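Local coordinates for putative capsular polysaccharide biosynthesis protein (Streptococcus pneumoniae serotype 4, PDB 6EWJ) that binds pyridoxal phosphate and probably acts as a sugar aminotransferase in teichoic acid biosynthesis, at residues Ile125-Lys130 against Phe157-Ser162; Lys153-Phe158 against Phe168-Ile173. All blocks are in the same frame, centred on the assembly; numbering follows the deposited sequence.

Contact 1: residues Ile125-Lys130 against Phe157-Ser162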
# COMPACT_ATOMS: atom_id res chain seq x y z
N ILE A 125 24.63 -20.40 -3.36
CA ILE A 125 24.70 -20.01 -1.94
C ILE A 125 26.09 -19.51 -1.54
O ILE A 125 27.11 -20.12 -1.85
CB ILE A 125 24.21 -21.17 -1.01
CG1 ILE A 125 22.69 -21.28 -1.11
CG2 ILE A 125 24.62 -20.96 0.44
CD1 ILE A 125 22.09 -22.53 -0.50
N THR A 126 26.11 -18.37 -0.82
CA THR A 126 27.34 -17.78 -0.29
C THR A 126 27.14 -17.39 1.18
O THR A 126 26.07 -17.61 1.76
CB THR A 126 27.77 -16.51 -1.07
OG1 THR A 126 26.89 -15.42 -0.76
CG2 THR A 126 27.79 -16.76 -2.59
N GLU A 127 28.19 -16.81 1.76
CA GLU A 127 28.15 -16.29 3.12
C GLU A 127 27.18 -15.12 3.27
O GLU A 127 26.72 -14.84 4.38
CB GLU A 127 29.55 -15.89 3.58
CG GLU A 127 30.52 -17.06 3.53
CD GLU A 127 31.46 -17.21 4.72
OE1 GLU A 127 31.19 -16.65 5.81
OE2 GLU A 127 32.48 -17.93 4.56
N LYS A 128 26.83 -14.46 2.18
CA LYS A 128 25.83 -13.39 2.20
C LYS A 128 24.34 -13.84 2.06
O LYS A 128 23.43 -13.03 2.25
CB LYS A 128 26.15 -12.37 1.09
CG LYS A 128 27.59 -11.85 1.04
CD LYS A 128 27.72 -10.73 0.02
CE LYS A 128 28.84 -9.77 0.36
NZ LYS A 128 29.19 -8.91 -0.82
N THR A 129 24.09 -15.10 1.67
CA THR A 129 22.74 -15.55 1.38
C THR A 129 21.95 -15.58 2.68
O THR A 129 22.37 -16.22 3.66
CB THR A 129 22.68 -16.95 0.73
OG1 THR A 129 23.64 -17.05 -0.32
CG2 THR A 129 21.28 -17.20 0.14
N LYS A 130 20.83 -14.84 2.69
CA LYS A 130 19.89 -14.82 3.82
C LYS A 130 18.56 -15.52 3.56
O LYS A 130 17.94 -16.05 4.51
CB LYS A 130 19.57 -13.39 4.26
CG LYS A 130 20.75 -12.55 4.72
CD LYS A 130 21.60 -13.23 5.78
CE LYS A 130 22.63 -12.27 6.34
NZ LYS A 130 23.39 -12.91 7.41
N PHE A 157 27.88 -21.78 5.94
CA PHE A 157 28.03 -20.51 5.22
C PHE A 157 27.28 -19.36 5.91
O PHE A 157 27.58 -18.20 5.66
CB PHE A 157 27.51 -20.63 3.77
CG PHE A 157 28.48 -21.28 2.81
CD1 PHE A 157 28.90 -22.60 2.99
CD2 PHE A 157 28.96 -20.58 1.70
CE1 PHE A 157 29.79 -23.19 2.10
CE2 PHE A 157 29.83 -21.17 0.79
CZ PHE A 157 30.25 -22.48 0.99
N PHE A 158 26.30 -19.66 6.76
CA PHE A 158 25.42 -18.63 7.31
C PHE A 158 26.04 -17.89 8.48
O PHE A 158 26.64 -18.49 9.35
CB PHE A 158 24.10 -19.25 7.76
CG PHE A 158 23.04 -18.25 8.04
CD1 PHE A 158 22.33 -17.68 6.98
CD2 PHE A 158 22.73 -17.88 9.34
CE1 PHE A 158 21.33 -16.75 7.23
CE2 PHE A 158 21.73 -16.95 9.59
CZ PHE A 158 21.03 -16.39 8.53
N THR A 159 25.85 -16.57 8.50
CA THR A 159 26.25 -15.74 9.63
C THR A 159 25.10 -14.80 9.89
O THR A 159 24.88 -13.86 9.12
CB THR A 159 27.55 -14.96 9.35
OG1 THR A 159 28.66 -15.86 9.35
CG2 THR A 159 27.80 -13.88 10.42
N ALA A 160 24.37 -15.05 10.96
CA ALA A 160 23.25 -14.21 11.35
C ALA A 160 23.68 -12.74 11.55
O ALA A 160 24.76 -12.49 12.07
CB ALA A 160 22.61 -14.77 12.61
N SER A 161 22.85 -11.78 11.13
CA SER A 161 23.08 -10.35 11.45
C SER A 161 21.78 -9.60 11.75
O SER A 161 21.64 -8.44 11.42
CB SER A 161 23.85 -9.68 10.31
OG SER A 161 23.10 -9.68 9.11
N SER A 162 20.84 -10.27 12.40
CA SER A 162 19.63 -9.63 12.93
C SER A 162 18.98 -10.57 13.93
O SER A 162 19.33 -11.76 13.97
CB SER A 162 18.63 -9.34 11.81
OG SER A 162 17.96 -10.52 11.38
O HOH W 1 24.53 -15.44 5.99
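CG of Lys130 anti to its carbonyl carbon (chi1 -60°) and a single bend at chi2 (-51°) turn the chain back beside the preceding backbone before it runs out extended, at about a right angle to the Phe158 side chain, and carry its ammonium group over the Phe158 ring. NZ lies 4.7 Å from the ring centroid and 26° off the normal, an off-centre cation-pi contact, while Lys130 CD stands 3.8 Å from Phe158 CE1. The edge of the same ring faces a backbone carbonyl, with Thr129 O 3.6 Å from Phe158 CD1. A water knits the polar groups together: it donates to Glu127 O and Thr129 O and accepts from Lys130 NZ (3.1 Å) and Thr159 N, so four bonds fix its place. Farther along, the edge of the Phe157 ring abuts the Thr126-Glu127 peptide (CD2 to Thr126 C 3.7 Å), and Glu127 CA makes a CA-H...O contact of 3.2 Å with Phe157 O. The type I turn Thr126-Thr129 that presents this backbone is stiffened from within: Thr126 N donates to Thr129 OG1 at 2.8 Å, and Thr126 OG1, in an ST turn, accepts from Lys128 N and also bonds Glu82. The turn leads into strand 129-132, set between strands 82-86 and 172-177 of the central sheet, while the loop Phe157-Ser162 runs on into helix 163-168.

Contact 2: residues Lys153-Phe158 against Phe168-Ile173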
# COMPACT_ATOMS: atom_id res chain seq x y z
N LYS A 153 22.42 -28.25 4.62
CA LYS A 153 23.74 -28.65 4.12
C LYS A 153 24.72 -27.49 4.13
O LYS A 153 25.89 -27.68 4.45
CB LYS A 153 23.63 -29.25 2.71
CG LYS A 153 24.97 -29.59 2.07
CD LYS A 153 24.85 -30.21 0.67
CE LYS A 153 26.09 -31.04 0.33
NZ LYS A 153 26.15 -31.28 -1.14
N LYS A 154 24.24 -26.30 3.78
CA LYS A 154 25.09 -25.10 3.70
C LYS A 154 25.08 -24.25 4.97
O LYS A 154 25.56 -23.12 4.95
CB LYS A 154 24.64 -24.24 2.51
CG LYS A 154 24.74 -24.95 1.17
CD LYS A 154 26.19 -25.27 0.82
CE LYS A 154 26.35 -25.50 -0.66
NZ LYS A 154 27.78 -25.66 -1.04
N ARG A 155 24.51 -24.77 6.06
CA ARG A 155 24.37 -24.03 7.30
C ARG A 155 25.66 -23.28 7.74
O ARG A 155 25.56 -22.14 8.24
CB ARG A 155 23.80 -24.93 8.42
CG ARG A 155 23.98 -24.40 9.86
CD ARG A 155 22.73 -24.38 10.75
NE ARG A 155 21.69 -25.39 10.59
CZ ARG A 155 20.55 -25.32 11.26
NH1 ARG A 155 20.31 -24.29 12.08
NH2 ARG A 155 19.63 -26.26 11.12
N ASP A 156 26.83 -23.88 7.54
CA ASP A 156 28.11 -23.26 7.91
C ASP A 156 28.49 -22.00 7.11
O ASP A 156 29.35 -21.23 7.57
CB ASP A 156 29.26 -24.28 7.85
CG ASP A 156 29.11 -25.40 8.86
OD1 ASP A 156 28.27 -25.30 9.79
OD2 ASP A 156 29.85 -26.41 8.73
N PHE A 157 27.88 -21.78 5.94
CA PHE A 157 28.03 -20.51 5.22
C PHE A 157 27.28 -19.36 5.91
O PHE A 157 27.58 -18.20 5.66
CB PHE A 157 27.51 -20.63 3.77
CG PHE A 157 28.48 -21.28 2.81
CD1 PHE A 157 28.90 -22.60 2.99
CD2 PHE A 157 28.96 -20.58 1.70
CE1 PHE A 157 29.79 -23.19 2.10
CE2 PHE A 157 29.83 -21.17 0.79
CZ PHE A 157 30.25 -22.48 0.99
N PHE A 158 26.30 -19.66 6.76
CA PHE A 158 25.42 -18.63 7.31
C PHE A 158 26.04 -17.89 8.48
O PHE A 158 26.64 -18.49 9.35
CB PHE A 158 24.10 -19.25 7.76
CG PHE A 158 23.04 -18.25 8.04
CD1 PHE A 158 22.33 -17.68 6.98
CD2 PHE A 158 22.73 -17.88 9.34
CE1 PHE A 158 21.33 -16.75 7.23
CE2 PHE A 158 21.73 -16.95 9.59
CZ PHE A 158 21.03 -16.39 8.53
N PHE A 168 16.66 -18.44 13.55
CA PHE A 168 16.80 -19.51 12.57
C PHE A 168 18.18 -20.14 12.53
O PHE A 168 18.35 -21.36 12.56
CB PHE A 168 16.32 -18.95 11.21
CG PHE A 168 14.83 -18.91 11.08
CD1 PHE A 168 14.12 -17.77 11.42
CD2 PHE A 168 14.12 -20.03 10.67
CE1 PHE A 168 12.74 -17.75 11.31
CE2 PHE A 168 12.75 -20.01 10.55
CZ PHE A 168 12.06 -18.86 10.87
N ASN A 169 19.17 -19.28 12.48
CA ASN A 169 20.54 -19.62 12.25
C ASN A 169 20.93 -20.38 10.96
O ASN A 169 21.93 -21.09 10.90
CB ASN A 169 21.25 -20.22 13.48
CG ASN A 169 22.63 -19.59 13.68
OD1 ASN A 169 23.67 -20.21 13.42
ND2 ASN A 169 22.63 -18.30 14.05
N ARG A 170 20.13 -20.14 9.93
CA ARG A 170 20.33 -20.68 8.61
C ARG A 170 19.61 -19.76 7.61
O ARG A 170 18.92 -18.80 8.00
CB ARG A 170 19.77 -22.10 8.55
CG ARG A 170 18.31 -22.27 9.01
CD ARG A 170 17.70 -23.55 8.42
NE ARG A 170 16.33 -23.82 8.90
CZ ARG A 170 15.22 -23.29 8.39
NH1 ARG A 170 15.27 -22.40 7.39
NH2 ARG A 170 14.04 -23.62 8.89
N ILE A 171 19.74 -20.08 6.33
CA ILE A 171 18.96 -19.43 5.27
C ILE A 171 17.48 -19.64 5.55
O ILE A 171 17.06 -20.75 5.85
CB ILE A 171 19.34 -19.97 3.87
CG1 ILE A 171 20.76 -19.55 3.50
CG2 ILE A 171 18.39 -19.43 2.80
CD1 ILE A 171 21.40 -20.34 2.38
N VAL A 172 16.70 -18.58 5.44
CA VAL A 172 15.26 -18.63 5.67
C VAL A 172 14.60 -18.87 4.32
O VAL A 172 14.97 -18.20 3.30
CB VAL A 172 14.75 -17.35 6.38
CG1 VAL A 172 13.23 -17.33 6.46
CG2 VAL A 172 15.35 -17.24 7.79
N ILE A 173 13.61 -19.77 4.28
CA ILE A 173 12.92 -20.08 3.05
C ILE A 173 11.57 -19.46 3.05
O ILE A 173 10.76 -19.80 3.89
CB ILE A 173 12.81 -21.60 2.78
CG1 ILE A 173 14.21 -22.22 2.78
CG2 ILE A 173 12.14 -21.82 1.43
CD1 ILE A 173 14.22 -23.72 2.58
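Aromatic-to-backbone packing dominates where Phe158 meets Asn169-Ile171. With CG anti to the backbone N (chi1 -167°), the ring is laid over the main chain of Arg170, whose carbonyl O sits 3.2 Å from Phe158 CZ, above one face and offset toward the rim. Across the ring, Phe158 CD2 approaches Asn169 C at 3.5 Å, and CD1 approaches Ile171 N. This is the face turned away from the Lys130 ammonium, so the ring is clasped between a cation and a peptide carbonyl. Apolar contact is slight, Phe158 CD1 reaching Ile171 CG1 at 4.3 Å.

The arginines meet guanidinium to aliphatic chain: one face of the Arg155 group lies against CB and CG of Arg170, and bends at chi2 and chi3 bring Arg155 CD to 3.4 Å from Asn169 O. Arg155 NH2 forms a salt bridge with Glu152. Arg170 extends from CG to NE and turns its guanidinium back, so that NH1 donates to Ile171 O (2.9 Å, 144° at the hydrogen). The same NH1 also pairs with Asp195, and Phe168 CD2 lies over one face of the group.

No hydrogen bond spans the two segments; within the first, Phe157 N to Lys154 O and Phe158 N to Arg155 O wind the 3-10 turn that presents Phe158. That turn, after helix 144-153, packs on the chain between helix 163-168 and strand 172-177, inside the connection of two parallel sheet strands.

Arg155 NH2 and Arg170 NE, like charges 4.7 Å apart, are probably offset by Glu152 and Asp195. Asn169 O is buried without a hydrogen-bond partner, which the nearby Arg155 cation may partly compensate; van der Waals and ring-face packing hold the contact.

Overall arrangement
From the N terminus, helix 118-124 passes through the turn of contact 1 into strand 129-132; helix 144-153 follows, and Phe157-Ser162 returns to that turn, closing the longer loop. Contact 2 starts at the end of helix 144-153 and closes a shorter loop around helix 163-168, just before strand 172-177. The two loops overlap rather than nest, sharing Phe157 and Phe158. Ile125 CD1 packs on Ile171 CD1 at 3.7 Å. Together they tie the 3-10 turn and loop after helix 144-153 to the starts of the parallel neighbouring strands 129-132 and 172-177, a crossover containing helices 144-153 and 163-168, in the seven-stranded sheet characteristic of fold-type I PLP enzymes, away from the cofactor-binding residues.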